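PDB 4ZEO: translation initiation factor eif-2b-like protein from Chaetomium thermophilum, which is the delta subunit of the heterodecameric factor eIF2B, the GDP-GTP exchange factor for eIF2, and probably acts in translation initiation as part of its regulatory subcomplex. Local coordinates for residues Phe309-Leu314 / Ala332-Leu337; Ile286-Arg291 / Lys323-Val328; Thr298-Arg303 / Lys327-Ala332; Asn354-Gly359 / Lys387-Cys392. All blocks are in the same frame, centred on the assembly; numbering follows the deposited sequence.

Contact 1 of 4, residues Phe309-Leu314 / Ala332-Leu337; sequences FNVTVL and AGIPVL
The F309 ring meets I334 obliquely. Its CZ lies 4.0 Å from I334 CD1, and L299 and A302 of helix 293-304 also touch the ring. The N310 side chain crosses that of P335 at about a right angle, and its amide OD1 is 3.5 Å from P335 CB. With I334 CG1 beside the backbone N (chi1 -54°), CD1 goes to F309, while I334 CG2 packs 3.7 Å from V311 CG2. An alanine in place of I334 would lose both branches and would probably leave a gap beside the F309 ring and V311 CG2. The segments belong to a beta-alpha-beta unit, with helix 321-331 linking strands 310-314 and 336-338. G333 ends that helix in a Schellman motif, and the chain then turns into the edge strand. The two strands are parallel. V311 N donates to P335 O at 3.1 Å, and V311 O accepts from L337 N at 2.8 Å. V313 N then donates to L337 O at 2.7 Å. V311, V313 and V336 share one face of the sheet, where V313 CG2 lies 3.7 Å from V336 CG1. L329 of helix 321-331 touches both V311 and V336 there. T312 and L337 lie side by side on the other face, pointing the same way.

Contact 2 of 4, residues Ile286-Arg291 / Lys323-Val328; sequences IVTYGR and KELAKV
T288 and R291, at the C-terminal end of strand 285-289 and just beyond it, meet L325 of helix 321-331, which packs against the parallel sheet of a Rossmann-like fold. T288 CG2 and L325 CD2 reach toward each other tip to tip, 3.9 Å apart. The T288 torsion (chi1 -163°) turns the methyl to the helix and leaves OG1 for another strand, where it hydrogen-bonds F356 O. L325 CD2 also lies 3.4 Å from G290 O, at the turn that leaves the strand. R291 runs extended from CG to NE. Its aliphatic part crosses L325 obliquely, with R291 CG 3.8 Å from L325 CB. The guanidinium then spreads along the helix. L325 N lies over one of its faces, R291 NH1 is 3.4 Å from E324 CB, and R291 NH2 is 3.8 Å from V328 CG2. The polar end is held by E296 of helix 293-304, whose OE1 forms a salt bridge with R291 NE. E324 OE2, 4.5 Å from R291 NH1, stands off the guanidinium plane, so the two meet as charges and not through a hydrogen bond. E324 instead makes a long, weak ion pair with K327. Between these segments R291 therefore acts mainly through its hydrocarbon chain and a guanidinium face, and E324 probably adds only a diffuse electrostatic attraction.

Contact 3 of 4, residues Thr298-Arg303 / Lys327-Ala332; sequences TLLRAR and KVLRHA
L299, L300 and L329 share one shape: each CG stands beside its own backbone N, with chi1 between -63° and -67°, and each side chain then runs on extended. This sends their methyl ends into the groove between helices 293-304 and 321-331. L299 crosses L329 obliquely, and L299 CD1 is 3.8 Å from L329 CD1. The other branch, L329 CD2, lies 3.9 Å from L299 CB. L300 CD2 reaches two residues of segment 327-332, with A332 CB at 3.6 Å and L329 CD2 at 4.1 Å. V328 adds its CG1 methyl, 4.2 Å from L300 CD1, and the two side chains cross at about a right angle. The short helical segments run nearly parallel, 7° apart, with their axes 10.5 Å from each other. Both helices are connections between parallel strands. The first leads from strand 285-289 to 310-314, and the second from 310-314 to 336-338. L299 and L329 both touch V311, so they fill the layer between this helix pair and the sheet. R303 lies near the C-terminal end of its helix, and its chain bends at chi2. R303 CG passes 3.5 Å from A332 O, which lies at the edge of the guanidinium. The polar end has its partner in K307, whose O accepts from NH1. No hydrogen bond joins the two segments, so they are held by apolar contact, to which the nearness of the R303 charge to the A332 carbonyl probably adds a mild attraction.

Contact 4 of 4, residues Asn354-Gly359 / Lys387-Cys392; sequences NVFLGG and KVIVLC
Backbone hydrogen bonds join V355 and L357 to the neighbouring parallel strand 387-391 in the interior of the six-stranded sheet. V355 N donates to K387 O, and V355 O accepts from I389 N at 2.7 Å. L357 N and O repeat the pattern with I389 O and L391 N, the latter bond 2.8 Å from L391 N to L357 O. I389 O also receives a CA-H...O contact from F356 CA. Apolar packing covers both faces of the sheet. On one face F356 and I389 lie side by side, pointing the same way. I389 CB sits over a face of the F356 ring, toward its rim, and F356 CZ is 3.9 Å from I389 CD1. L391 CD1 comes to the ring edge, 4.1 Å from F356 CD1. I280 and I286 also touch this ring. Replacing F356 with an alanine is likely to open a gap beside I389 and L391 and to leave their methyl ends without the ring. On the other face L357 CD2 meets V388 CG1 at 3.8 Å, and helix 374-384 packs over V355, L357 and V388. At one end of the pairing N354 and K387 lie side by side, with N354 OD1 alongside the lysine's aliphatic chain. At the other a water accepts from G359 N at 2.8 Å and donates to L391 O at 2.6 Å. The water thus carries the pairing one step past the last direct strand bond, so G359 N and L391 O both have a partner where the strands part.

Overall arrangement
All four contacts lie in one Rossmann-like alpha/beta domain. Contacts 1, 2 and 4 reach the same parallel sheet. Strand 285-289 of contact 2 runs between 310-314 of contact 1 and 354-358 of contact 4. T312 N is 2.7 Å from I286 O on one flank, and V287 N is 2.8 Å from N354 O on the other. Contacts 2 and 3 share K327 and V328 of helix 321-331, and their centres are 9 Å apart. Contacts 1 and 3 share A332, with centres 8 Å apart. Contact 4 is 16 Å from contacts 1 and 3, centre to centre. It does not touch contact 1, but meets contact 3 where T298 OG1 is 3.5 Å from L391 CD1.

Contact 1 of 4, residues Phe309-Leu314 / Ala332-Leu337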
loop_
_atom_site.group_PDB
_atom_site.type_symbol
_atom_site.label_atom_id
_atom_site.label_comp_id
_atom_site.label_asym_id
_atom_site.label_seq_id
_atom_site.Cartn_x
_atom_site.Cartn_y
_atom_site.Cartn_z
ATOM N N PHE A 309 -23.942 9.790 4.444
ATOM C CA PHE A 309 -23.763 8.485 5.038
ATOM C C PHE A 309 -23.100 8.630 6.393
ATOM O O PHE A 309 -22.572 9.689 6.734
ATOM C CB PHE A 309 -22.936 7.588 4.116
ATOM C CG PHE A 309 -21.631 8.200 3.675
ATOM C CD1 PHE A 309 -21.569 9.019 2.566
ATOM C CD2 PHE A 309 -20.455 7.930 4.359
ATOM C CE1 PHE A 309 -20.373 9.579 2.169
ATOM C CE2 PHE A 309 -19.253 8.492 3.955
ATOM C CZ PHE A 309 -19.222 9.311 2.861
ATOM N N ASN A 310 -23.148 7.557 7.163
ATOM C CA ASN A 310 -22.572 7.529 8.489
ATOM C C ASN A 310 -21.325 6.691 8.508
ATOM O O ASN A 310 -21.208 5.718 7.760
ATOM C CB ASN A 310 -23.579 6.997 9.488
ATOM C CG ASN A 310 -24.708 7.974 9.738
ATOM O OD1 ASN A 310 -24.490 9.179 9.839
ATOM N ND2 ASN A 310 -25.918 7.459 9.862
ATOM N N VAL A 311 -20.364 7.098 9.322
ATOM C CA VAL A 311 -19.148 6.317 9.465
ATOM C C VAL A 311 -18.875 5.978 10.919
ATOM O O VAL A 311 -18.963 6.835 11.804
ATOM C CB VAL A 311 -17.942 7.051 8.844
ATOM C CG1 VAL A 311 -16.664 6.309 9.125
ATOM C CG2 VAL A 311 -18.156 7.218 7.346
ATOM N N THR A 312 -18.579 4.712 11.162
ATOM C CA THR A 312 -18.146 4.270 12.465
ATOM C C THR A 312 -16.672 3.962 12.356
ATOM O O THR A 312 -16.255 3.179 11.513
ATOM C CB THR A 312 -18.934 3.026 12.963
ATOM O OG1 THR A 312 -20.285 3.399 13.247
ATOM C CG2 THR A 312 -18.308 2.449 14.236
ATOM N N VAL A 313 -15.877 4.619 13.188
ATOM C CA VAL A 313 -14.445 4.380 13.194
ATOM C C VAL A 313 -14.033 3.688 14.472
ATOM O O VAL A 313 -14.205 4.216 15.570
ATOM C CB VAL A 313 -13.646 5.687 13.019
ATOM C CG1 VAL A 313 -12.158 5.389 12.984
ATOM C CG2 VAL A 313 -14.067 6.382 11.732
ATOM N N LEU A 314 -13.493 2.489 14.307
ATOM C CA LEU A 314 -13.043 1.678 15.419
ATOM C C LEU A 314 -11.529 1.837 15.508
ATOM O O LEU A 314 -10.899 2.188 14.504
ATOM C CB LEU A 314 -13.440 0.218 15.199
ATOM C CG LEU A 314 -14.931 -0.124 15.031
ATOM C CD1 LEU A 314 -15.107 -1.545 14.520
ATOM C CD2 LEU A 314 -15.664 0.023 16.330
ATOM N N ALA A 332 -14.897 17.147 6.786
ATOM C CA ALA A 332 -15.504 16.995 5.460
ATOM C C ALA A 332 -17.043 17.019 5.497
ATOM O O ALA A 332 -17.689 16.992 4.442
ATOM C CB ALA A 332 -15.012 15.714 4.794
ATOM N N GLY A 333 -17.621 16.979 6.702
ATOM C CA GLY A 333 -19.063 17.043 6.876
ATOM C C GLY A 333 -19.745 15.700 7.104
ATOM O O GLY A 333 -20.973 15.623 7.145
ATOM N N ILE A 334 -18.938 14.653 7.284
ATOM C CA ILE A 334 -19.419 13.302 7.532
ATOM C C ILE A 334 -19.640 13.071 9.018
ATOM O O ILE A 334 -18.757 13.367 9.824
ATOM C CB ILE A 334 -18.416 12.253 7.025
ATOM C CG1 ILE A 334 -18.074 12.495 5.541
ATOM C CG2 ILE A 334 -18.947 10.846 7.255
ATOM C CD1 ILE A 334 -16.891 11.687 5.023
ATOM N N PRO A 335 -20.832 12.560 9.390
ATOM C CA PRO A 335 -21.101 12.214 10.787
ATOM C C PRO A 335 -20.302 10.979 11.179
ATOM O O PRO A 335 -20.438 9.947 10.521
ATOM C CB PRO A 335 -22.610 11.926 10.812
ATOM C CG PRO A 335 -23.135 12.410 9.520
ATOM C CD PRO A 335 -22.008 12.313 8.542
ATOM N N VAL A 336 -19.483 11.076 12.224
ATOM C CA VAL A 336 -18.622 9.964 12.602
ATOM C C VAL A 336 -18.809 9.552 14.063
ATOM O O VAL A 336 -18.857 10.396 14.967
ATOM C CB VAL A 336 -17.132 10.301 12.376
ATOM C CG1 VAL A 336 -16.245 9.127 12.794
ATOM C CG2 VAL A 336 -16.876 10.683 10.918
ATOM N N LEU A 337 -18.925 8.242 14.268
ATOM C CA LEU A 337 -18.931 7.638 15.591
ATOM C C LEU A 337 -17.570 6.998 15.848
ATOM O O LEU A 337 -17.128 6.116 15.113
ATOM C CB LEU A 337 -20.044 6.610 15.696
ATOM C CG LEU A 337 -20.350 5.964 17.037
ATOM C CD1 LEU A 337 -20.561 7.021 18.106
ATOM C CD2 LEU A 337 -21.579 5.085 16.869
#

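Contact 2 of 4, residues Ile286-Arg291 / Lys323-Val328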
loop_
_atom_site.group_PDB
_atom_site.type_symbol
_atom_site.label_atom_id
_atom_site.label_comp_id
_atom_site.label_asym_id
_atom_site.label_seq_id
_atom_site.Cartn_x
_atom_site.Cartn_y
_atom_site.Cartn_z
ATOM N N ILE A 286 -21.124 3.012 7.265
ATOM C CA ILE A 286 -19.836 2.427 6.951
ATOM C C ILE A 286 -19.040 2.192 8.217
ATOM O O ILE A 286 -19.016 3.053 9.095
ATOM C CB ILE A 286 -19.004 3.337 6.011
ATOM C CG1 ILE A 286 -19.863 3.834 4.839
ATOM C CG2 ILE A 286 -17.772 2.610 5.548
ATOM C CD1 ILE A 286 -20.175 2.761 3.831
ATOM N N VAL A 287 -18.400 1.030 8.307
ATOM C CA VAL A 287 -17.519 0.733 9.420
ATOM C C VAL A 287 -16.080 0.593 8.923
ATOM O O VAL A 287 -15.819 0.020 7.864
ATOM C CB VAL A 287 -17.946 -0.552 10.160
ATOM C CG1 VAL A 287 -17.019 -0.795 11.358
ATOM C CG2 VAL A 287 -19.416 -0.447 10.619
ATOM N N THR A 288 -15.136 1.186 9.640
ATOM C CA THR A 288 -13.747 0.950 9.301
ATOM C C THR A 288 -12.922 0.921 10.579
ATOM O O THR A 288 -13.437 1.245 11.666
ATOM C CB THR A 288 -13.206 1.986 8.293
ATOM O OG1 THR A 288 -12.000 1.473 7.717
ATOM C CG2 THR A 288 -12.939 3.336 8.962
ATOM N N TYR A 289 -11.672 0.471 10.449
ATOM C CA TYR A 289 -10.773 0.284 11.588
ATOM C C TYR A 289 -9.461 1.043 11.405
ATOM O O TYR A 289 -8.727 0.820 10.441
ATOM C CB TYR A 289 -10.497 -1.205 11.778
ATOM C CG TYR A 289 -9.571 -1.565 12.908
ATOM C CD1 TYR A 289 -9.931 -1.331 14.234
ATOM C CD2 TYR A 289 -8.329 -2.137 12.655
ATOM C CE1 TYR A 289 -9.089 -1.674 15.277
ATOM C CE2 TYR A 289 -7.478 -2.477 13.687
ATOM C CZ TYR A 289 -7.867 -2.252 15.001
ATOM O OH TYR A 289 -7.022 -2.601 16.038
ATOM N N GLY A 290 -9.165 1.930 12.352
ATOM C CA GLY A 290 -7.964 2.729 12.312
ATOM C C GLY A 290 -8.009 3.683 11.146
ATOM O O GLY A 290 -9.085 4.028 10.655
ATOM N N ARG A 291 -6.836 4.101 10.684
ATOM C CA ARG A 291 -6.771 4.980 9.536
ATOM C C ARG A 291 -5.999 4.397 8.379
ATOM O O ARG A 291 -4.781 4.318 8.426
ATOM C CB ARG A 291 -6.137 6.291 9.942
ATOM C CG ARG A 291 -6.078 7.304 8.845
ATOM C CD ARG A 291 -5.326 8.505 9.340
ATOM N NE ARG A 291 -5.509 9.641 8.459
ATOM C CZ ARG A 291 -5.082 10.866 8.741
ATOM N NH1 ARG A 291 -4.478 11.098 9.895
ATOM N NH2 ARG A 291 -5.279 11.853 7.882
ATOM N N LYS A 323 -8.644 8.258 15.467
ATOM C CA LYS A 323 -9.139 9.530 15.969
ATOM C C LYS A 323 -8.823 10.647 14.957
ATOM O O LYS A 323 -9.642 11.524 14.694
ATOM C CB LYS A 323 -8.542 9.821 17.345
ATOM C CG LYS A 323 -9.451 10.614 18.253
ATOM C CD LYS A 323 -8.697 11.144 19.453
ATOM C CE LYS A 323 -9.609 11.930 20.402
ATOM N NZ LYS A 323 -10.510 11.062 21.220
ATOM N N GLU A 324 -7.631 10.596 14.377
ATOM C CA GLU A 324 -7.265 11.528 13.318
ATOM C C GLU A 324 -8.151 11.337 12.069
ATOM O O GLU A 324 -8.558 12.302 11.437
ATOM C CB GLU A 324 -5.787 11.370 12.971
ATOM C CG GLU A 324 -4.880 12.002 14.010
ATOM C CD GLU A 324 -5.124 13.487 14.143
ATOM O OE1 GLU A 324 -5.064 14.000 15.281
ATOM O OE2 GLU A 324 -5.402 14.140 13.113
ATOM N N LEU A 325 -8.439 10.098 11.704
ATOM C CA LEU A 325 -9.364 9.856 10.600
ATOM C C LEU A 325 -10.751 10.443 10.893
ATOM O O LEU A 325 -11.351 11.097 10.038
ATOM C CB LEU A 325 -9.481 8.357 10.299
ATOM C CG LEU A 325 -10.526 8.028 9.227
ATOM C CD1 LEU A 325 -10.184 8.734 7.912
ATOM C CD2 LEU A 325 -10.675 6.506 9.016
ATOM N N ALA A 326 -11.245 10.230 12.108
ATOM C CA ALA A 326 -12.547 10.764 12.509
ATOM C C ALA A 326 -12.545 12.280 12.415
ATOM O O ALA A 326 -13.552 12.891 12.055
ATOM C CB ALA A 326 -12.920 10.314 13.935
ATOM N N LYS A 327 -11.411 12.879 12.766
ATOM C CA LYS A 327 -11.238 14.325 12.665
ATOM C C LYS A 327 -11.420 14.794 11.233
ATOM O O LYS A 327 -12.212 15.696 10.969
ATOM C CB LYS A 327 -9.849 14.754 13.156
ATOM C CG LYS A 327 -9.791 15.275 14.585
ATOM C CD LYS A 327 -8.417 15.880 14.904
ATOM C CE LYS A 327 -8.273 16.182 16.389
ATOM N NZ LYS A 327 -7.965 14.938 17.159
ATOM N N VAL A 328 -10.686 14.173 10.312
ATOM C CA VAL A 328 -10.714 14.553 8.904
ATOM C C VAL A 328 -12.112 14.384 8.298
ATOM O O VAL A 328 -12.610 15.280 7.617
ATOM C CB VAL A 328 -9.680 13.728 8.089
ATOM C CG1 VAL A 328 -9.876 13.925 6.593
ATOM C CG2 VAL A 328 -8.257 14.084 8.500
#

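Contact 3 of 4, residues Thr298-Arg303 / Lys327-Ala332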
loop_
_atom_site.group_PDB
_atom_site.type_symbol
_atom_site.label_atom_id
_atom_site.label_comp_id
_atom_site.label_asym_id
_atom_site.label_seq_id
_atom_site.Cartn_x
_atom_site.Cartn_y
_atom_site.Cartn_z
ATOM N N THR A 298 -11.667 7.067 -0.194
ATOM C CA THR A 298 -12.964 6.587 -0.652
ATOM C C THR A 298 -14.099 7.349 0.001
ATOM O O THR A 298 -15.017 7.825 -0.683
ATOM C CB THR A 298 -13.143 5.110 -0.361
ATOM O OG1 THR A 298 -12.177 4.366 -1.114
ATOM C CG2 THR A 298 -14.542 4.676 -0.744
ATOM N N LEU A 299 -14.004 7.490 1.325
ATOM C CA LEU A 299 -15.016 8.197 2.103
ATOM C C LEU A 299 -15.062 9.668 1.703
ATOM O O LEU A 299 -16.135 10.239 1.556
ATOM C CB LEU A 299 -14.754 8.026 3.611
ATOM C CG LEU A 299 -14.880 6.562 4.092
ATOM C CD1 LEU A 299 -14.598 6.379 5.600
ATOM C CD2 LEU A 299 -16.269 5.993 3.749
ATOM N N LEU A 300 -13.902 10.284 1.506
ATOM C CA LEU A 300 -13.881 11.683 1.060
ATOM C C LEU A 300 -14.482 11.809 -0.346
ATOM O O LEU A 300 -15.193 12.759 -0.638
ATOM C CB LEU A 300 -12.455 12.262 1.113
ATOM C CG LEU A 300 -11.912 12.400 2.552
ATOM C CD1 LEU A 300 -10.455 12.886 2.606
ATOM C CD2 LEU A 300 -12.811 13.270 3.425
ATOM N N ARG A 301 -14.233 10.825 -1.196
ATOM C CA ARG A 301 -14.781 10.849 -2.548
ATOM C C ARG A 301 -16.318 10.770 -2.552
ATOM O O ARG A 301 -16.988 11.557 -3.235
ATOM C CB ARG A 301 -14.173 9.702 -3.373
ATOM C CG ARG A 301 -14.737 9.543 -4.766
ATOM C CD ARG A 301 -14.182 10.561 -5.711
ATOM N NE ARG A 301 -14.845 10.426 -6.999
ATOM C CZ ARG A 301 -14.515 11.085 -8.111
ATOM N NH1 ARG A 301 -13.508 11.953 -8.131
ATOM N NH2 ARG A 301 -15.210 10.861 -9.213
ATOM N N ALA A 302 -16.876 9.853 -1.758
ATOM C CA ALA A 302 -18.326 9.671 -1.702
ATOM C C ALA A 302 -19.003 10.931 -1.219
ATOM O O ALA A 302 -20.035 11.350 -1.766
ATOM C CB ALA A 302 -18.685 8.505 -0.805
ATOM N N ARG A 303 -18.387 11.565 -0.227
ATOM C CA ARG A 303 -18.904 12.822 0.302
ATOM C C ARG A 303 -18.851 13.929 -0.754
ATOM O O ARG A 303 -19.806 14.685 -0.908
ATOM C CB ARG A 303 -18.119 13.252 1.540
ATOM C CG ARG A 303 -18.661 14.506 2.206
ATOM C CD ARG A 303 -20.021 14.216 2.810
ATOM N NE ARG A 303 -20.704 15.429 3.226
ATOM C CZ ARG A 303 -21.940 15.737 2.856
ATOM N NH1 ARG A 303 -22.607 14.913 2.053
ATOM N NH2 ARG A 303 -22.504 16.862 3.280
ATOM N N LYS A 327 -11.411 12.879 12.766
ATOM C CA LYS A 327 -11.238 14.325 12.665
ATOM C C LYS A 327 -11.420 14.794 11.233
ATOM O O LYS A 327 -12.212 15.696 10.969
ATOM C CB LYS A 327 -9.849 14.754 13.156
ATOM C CG LYS A 327 -9.791 15.275 14.585
ATOM C CD LYS A 327 -8.417 15.880 14.904
ATOM C CE LYS A 327 -8.273 16.182 16.389
ATOM N NZ LYS A 327 -7.965 14.938 17.159
ATOM N N VAL A 328 -10.686 14.173 10.312
ATOM C CA VAL A 328 -10.714 14.553 8.904
ATOM C C VAL A 328 -12.112 14.384 8.298
ATOM O O VAL A 328 -12.610 15.280 7.617
ATOM C CB VAL A 328 -9.680 13.728 8.089
ATOM C CG1 VAL A 328 -9.876 13.925 6.593
ATOM C CG2 VAL A 328 -8.257 14.084 8.500
ATOM N N LEU A 329 -12.760 13.257 8.594
ATOM C CA LEU A 329 -14.074 12.955 8.029
ATOM C C LEU A 329 -15.112 13.952 8.527
ATOM O O LEU A 329 -15.950 14.426 7.760
ATOM C CB LEU A 329 -14.505 11.526 8.388
ATOM C CG LEU A 329 -13.653 10.362 7.862
ATOM C CD1 LEU A 329 -14.213 8.998 8.288
ATOM C CD2 LEU A 329 -13.512 10.450 6.339
ATOM N N ARG A 330 -15.024 14.291 9.807
ATOM C CA ARG A 330 -15.926 15.263 10.413
ATOM C C ARG A 330 -15.774 16.634 9.764
ATOM O O ARG A 330 -16.763 17.307 9.490
ATOM C CB ARG A 330 -15.669 15.364 11.916
ATOM C CG ARG A 330 -16.602 14.534 12.780
ATOM C CD ARG A 330 -16.002 14.292 14.163
ATOM N NE ARG A 330 -16.659 13.186 14.851
ATOM C CZ ARG A 330 -16.174 12.569 15.924
ATOM N NH1 ARG A 330 -15.007 12.931 16.433
ATOM N NH2 ARG A 330 -16.852 11.575 16.475
ATOM N N HIS A 331 -14.531 17.023 9.494
ATOM C CA HIS A 331 -14.209 18.288 8.824
ATOM C C HIS A 331 -14.825 18.317 7.423
ATOM O O HIS A 331 -15.197 19.376 6.924
ATOM C CB HIS A 331 -12.686 18.469 8.751
ATOM C CG HIS A 331 -12.247 19.789 8.197
ATOM N ND1 HIS A 331 -12.730 20.996 8.657
ATOM C CD2 HIS A 331 -11.364 20.085 7.212
ATOM C CE1 HIS A 331 -12.161 21.981 7.981
ATOM N NE2 HIS A 331 -11.330 21.454 7.099
ATOM N N ALA A 332 -14.897 17.147 6.786
ATOM C CA ALA A 332 -15.504 16.995 5.460
ATOM C C ALA A 332 -17.043 17.019 5.497
ATOM O O ALA A 332 -17.689 16.992 4.442
ATOM C CB ALA A 332 -15.012 15.714 4.794
#

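Contact 4 of 4, residues Asn354-Gly359 / Lys387-Cys392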
loop_
_atom_site.group_PDB
_atom_site.type_symbol
_atom_site.label_atom_id
_atom_site.label_comp_id
_atom_site.label_asym_id
_atom_site.label_seq_id
_atom_site.Cartn_x
_atom_site.Cartn_y
_atom_site.Cartn_z
ATOM N N ASN A 354 -21.700 -1.505 6.116
ATOM C CA ASN A 354 -20.657 -2.004 5.232
ATOM C C ASN A 354 -19.271 -1.719 5.803
ATOM O O ASN A 354 -18.955 -0.589 6.153
ATOM C CB ASN A 354 -20.780 -1.364 3.846
ATOM C CG ASN A 354 -21.898 -1.972 3.021
ATOM O OD1 ASN A 354 -21.787 -3.085 2.524
ATOM N ND2 ASN A 354 -22.977 -1.222 2.859
ATOM N N VAL A 355 -18.413 -2.728 5.812
ATOM C CA VAL A 355 -17.093 -2.580 6.385
ATOM C C VAL A 355 -16.067 -2.406 5.257
ATOM O O VAL A 355 -15.993 -3.229 4.354
ATOM C CB VAL A 355 -16.727 -3.808 7.243
ATOM C CG1 VAL A 355 -15.312 -3.706 7.734
ATOM C CG2 VAL A 355 -17.705 -3.990 8.408
ATOM N N PHE A 356 -15.313 -1.313 5.301
ATOM C CA PHE A 356 -14.247 -1.055 4.345
ATOM C C PHE A 356 -12.940 -1.121 5.095
ATOM O O PHE A 356 -12.751 -0.416 6.071
ATOM C CB PHE A 356 -14.372 0.315 3.668
ATOM C CG PHE A 356 -15.450 0.401 2.624
ATOM C CD1 PHE A 356 -15.135 0.383 1.280
ATOM C CD2 PHE A 356 -16.778 0.531 2.987
ATOM C CE1 PHE A 356 -16.145 0.473 0.311
ATOM C CE2 PHE A 356 -17.790 0.613 2.023
ATOM C CZ PHE A 356 -17.477 0.589 0.695
ATOM N N LEU A 357 -12.040 -1.971 4.628
ATOM C CA LEU A 357 -10.739 -2.159 5.246
ATOM C C LEU A 357 -9.595 -2.017 4.244
ATOM O O LEU A 357 -9.749 -2.316 3.057
ATOM C CB LEU A 357 -10.700 -3.535 5.909
ATOM C CG LEU A 357 -11.174 -3.810 7.348
ATOM C CD1 LEU A 357 -11.761 -2.657 8.190
ATOM C CD2 LEU A 357 -11.972 -5.125 7.475
ATOM N N GLY A 358 -8.445 -1.578 4.742
ATOM C CA GLY A 358 -7.227 -1.494 3.966
ATOM C C GLY A 358 -6.139 -2.232 4.734
ATOM O O GLY A 358 -6.264 -2.451 5.934
ATOM N N GLY A 359 -5.057 -2.596 4.050
ATOM C CA GLY A 359 -3.991 -3.380 4.642
ATOM C C GLY A 359 -2.598 -3.071 4.123
ATOM O O GLY A 359 -2.354 -2.049 3.491
ATOM N N LYS A 387 -21.205 -6.852 4.730
ATOM C CA LYS A 387 -20.199 -6.925 3.688
ATOM C C LYS A 387 -18.829 -6.448 4.189
ATOM O O LYS A 387 -18.714 -5.426 4.881
ATOM C CB LYS A 387 -20.624 -6.086 2.476
ATOM C CG LYS A 387 -21.220 -6.890 1.342
ATOM C CD LYS A 387 -21.377 -6.058 0.057
ATOM C CE LYS A 387 -22.503 -5.055 0.125
ATOM N NZ LYS A 387 -23.823 -5.743 -0.004
ATOM N N VAL A 388 -17.778 -7.171 3.821
ATOM C CA VAL A 388 -16.437 -6.751 4.187
ATOM C C VAL A 388 -15.692 -6.509 2.884
ATOM O O VAL A 388 -15.430 -7.437 2.119
ATOM C CB VAL A 388 -15.713 -7.787 5.093
ATOM C CG1 VAL A 388 -14.249 -7.374 5.373
ATOM C CG2 VAL A 388 -16.470 -7.971 6.400
ATOM N N ILE A 389 -15.406 -5.240 2.620
ATOM C CA ILE A 389 -14.733 -4.823 1.396
ATOM C C ILE A 389 -13.343 -4.383 1.705
ATOM O O ILE A 389 -13.123 -3.468 2.522
ATOM C CB ILE A 389 -15.477 -3.670 0.692
ATOM C CG1 ILE A 389 -16.945 -4.061 0.507
ATOM C CG2 ILE A 389 -14.855 -3.352 -0.665
ATOM C CD1 ILE A 389 -17.721 -3.116 -0.376
ATOM N N VAL A 390 -12.394 -5.034 1.044
ATOM C CA VAL A 390 -10.992 -4.709 1.227
ATOM C C VAL A 390 -10.489 -3.944 0.016
ATOM O O VAL A 390 -10.723 -4.350 -1.125
ATOM C CB VAL A 390 -10.138 -5.967 1.441
ATOM C CG1 VAL A 390 -8.638 -5.624 1.361
ATOM C CG2 VAL A 390 -10.501 -6.640 2.757
ATOM N N LEU A 391 -9.825 -2.823 0.281
ATOM C CA LEU A 391 -9.260 -1.941 -0.753
ATOM C C LEU A 391 -7.750 -2.095 -0.801
ATOM O O LEU A 391 -7.067 -1.925 0.217
ATOM C CB LEU A 391 -9.611 -0.492 -0.476
ATOM C CG LEU A 391 -11.082 -0.185 -0.171
ATOM C CD1 LEU A 391 -11.283 1.296 0.196
ATOM C CD2 LEU A 391 -11.955 -0.583 -1.362
ATOM N N CYS A 392 -7.222 -2.452 -1.967
ATOM C CA CYS A 392 -5.794 -2.711 -2.060
ATOM C C CYS A 392 -5.252 -2.628 -3.500
ATOM O O CYS A 392 -5.877 -3.117 -4.442
ATOM C CB CYS A 392 -5.524 -4.099 -1.442
ATOM S SG CYS A 392 -3.818 -4.541 -1.158
HETATM O O HOH W 1 -4.722 -2.248 1.340
#